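Local coordinates for protein yojF (Bacillus subtilis, PDB 1NJH) that is of unknown function and belongs to the DUF1806 family, folding as a mostly antiparallel beta protein with one short helix, at residues Q13-R18 with Y87-E92. Sequence-based numbering, arbitrary orientation.
Sequences QASLER and YTVDEE
The guanidinium of Arg18 meets Val89 with its edge: CG1 of Val89 lies in the guanidinium plane, 3.7 Å from Arg18 NH1. Over one face of the same group, offset toward its rim, sits Ser15 OG from the preceding helical turn, 3.5 Å above the plane. The Arg18 chain starts extended and then bends at chi3 (-48°), which folds its planar end back alongside Ser15 and brings it to the valine from the opposite direction. Val89 divides its methyls between the two partners; with CG1 anti to the backbone N (chi1 171°), CG2 is left to approach Ser15 OG at 4.0 Å. No hydrogen bond joins the segments, and the shared surface is small, 92 Å². Here helix 9-18 lies against the antiparallel sheet, its Ser15 and Arg18 side chains meeting Val89 at the end of strand 78-89, where the chain turns toward strand 95-101. Leu95 of that next strand touches both Ser15 and Leu16, adding an apolar partner on the sheet side of the helix. In the turn, Asp90 OD2 accepts a weak hydrogen bond from Glu92 N at 3.0 Å, while Asp90 OD1 forms a salt bridge with Arg94. Farther back on the helix, Gln13 NE2 donates to Glu17 OE2 over 2.9 Å, from above the carboxylate plane, and the same amide bonds to the backbone of Ala60 and Ile62.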
# COMPACT_ATOMS: atom_id res chain seq x y z
N GLN A 13 -8.17 -6.01 17.77
CA GLN A 13 -8.91 -7.08 17.13
C GLN A 13 -10.40 -6.76 17.15
O GLN A 13 -11.10 -6.92 16.16
CB GLN A 13 -8.67 -8.42 17.83
CG GLN A 13 -9.43 -9.57 17.19
CD GLN A 13 -8.98 -9.84 15.76
OE1 GLN A 13 -7.78 -9.94 15.47
NE2 GLN A 13 -9.95 -9.98 14.85
N ALA A 14 -10.89 -6.31 18.30
CA ALA A 14 -12.30 -5.96 18.42
C ALA A 14 -12.65 -4.81 17.48
O ALA A 14 -13.73 -4.78 16.89
CB ALA A 14 -12.63 -5.57 19.86
N SER A 15 -11.73 -3.87 17.33
CA SER A 15 -11.96 -2.72 16.45
C SER A 15 -11.97 -3.14 14.97
O SER A 15 -12.77 -2.64 14.18
CB SER A 15 -10.87 -1.67 16.69
OG SER A 15 -11.11 -0.51 15.90
N LEU A 16 -11.08 -4.05 14.61
CA LEU A 16 -11.02 -4.52 13.23
C LEU A 16 -12.32 -5.22 12.84
O LEU A 16 -12.87 -4.97 11.77
CB LEU A 16 -9.84 -5.47 13.01
CG LEU A 16 -8.41 -4.91 13.12
CD1 LEU A 16 -7.41 -6.07 13.15
CD2 LEU A 16 -8.09 -4.00 11.93
N GLU A 17 -12.82 -6.09 13.71
CA GLU A 17 -14.05 -6.82 13.42
C GLU A 17 -15.23 -5.85 13.28
O GLU A 17 -16.21 -6.14 12.60
CB GLU A 17 -14.30 -7.85 14.52
CG GLU A 17 -13.07 -8.71 14.73
CD GLU A 17 -13.20 -9.74 15.83
OE1 GLU A 17 -13.90 -9.47 16.82
OE2 GLU A 17 -12.56 -10.80 15.70
N ARG A 18 -15.10 -4.70 13.92
CA ARG A 18 -16.13 -3.67 13.89
C ARG A 18 -16.36 -3.17 12.46
O ARG A 18 -17.51 -2.98 12.04
CB ARG A 18 -15.70 -2.50 14.77
CG ARG A 18 -16.71 -1.38 14.91
CD ARG A 18 -16.04 -0.15 15.51
NE ARG A 18 -15.24 -0.49 16.69
CZ ARG A 18 -14.37 0.32 17.26
NH1 ARG A 18 -14.17 1.54 16.77
NH2 ARG A 18 -13.68 -0.08 18.33
N TYR A 87 -1.57 2.63 18.52
CA TYR A 87 -2.87 2.85 17.91
C TYR A 87 -3.78 3.71 18.77
O TYR A 87 -3.42 4.12 19.88
CB TYR A 87 -3.59 1.50 17.72
CG TYR A 87 -4.30 1.01 18.98
CD1 TYR A 87 -5.69 0.87 19.00
CD2 TYR A 87 -3.59 0.71 20.13
CE1 TYR A 87 -6.35 0.44 20.16
CE2 TYR A 87 -4.24 0.27 21.29
CZ TYR A 87 -5.62 0.14 21.30
OH TYR A 87 -6.26 -0.29 22.44
N THR A 88 -4.97 3.95 18.24
CA THR A 88 -6.03 4.67 18.92
C THR A 88 -7.24 4.64 18.03
O THR A 88 -7.16 4.27 16.86
CB THR A 88 -5.69 6.14 19.21
OG1 THR A 88 -6.65 6.66 20.14
CG2 THR A 88 -5.78 6.97 17.93
N VAL A 89 -8.38 5.01 18.59
CA VAL A 89 -9.61 5.10 17.84
C VAL A 89 -10.00 6.52 18.16
O VAL A 89 -10.28 6.84 19.32
CB VAL A 89 -10.65 4.11 18.37
CG1 VAL A 89 -12.00 4.38 17.72
CG2 VAL A 89 -10.18 2.69 18.08
N ASP A 90 -10.00 7.38 17.15
CA ASP A 90 -10.30 8.79 17.36
C ASP A 90 -11.76 9.18 17.49
O ASP A 90 -12.65 8.34 17.43
CB ASP A 90 -9.61 9.63 16.28
CG ASP A 90 -10.17 9.40 14.89
OD1 ASP A 90 -9.48 9.80 13.94
OD2 ASP A 90 -11.28 8.85 14.75
N GLU A 91 -11.98 10.48 17.69
CA GLU A 91 -13.32 11.03 17.85
C GLU A 91 -14.24 10.69 16.68
O GLU A 91 -15.47 10.65 16.84
CB GLU A 91 -13.25 12.55 18.03
CG GLU A 91 -12.40 13.27 16.99
CD GLU A 91 -10.90 13.08 17.20
OE1 GLU A 91 -10.11 13.67 16.43
OE2 GLU A 91 -10.51 12.35 18.14
N GLU A 92 -13.65 10.46 15.51
CA GLU A 92 -14.43 10.13 14.33
C GLU A 92 -14.57 8.62 14.20
O GLU A 92 -15.05 8.11 13.18
CB GLU A 92 -13.76 10.71 13.08
CG GLU A 92 -13.88 12.22 12.99
CD GLU A 92 -12.95 12.82 11.96
OE1 GLU A 92 -12.98 12.36 10.79
OE2 GLU A 92 -12.18 13.74 12.31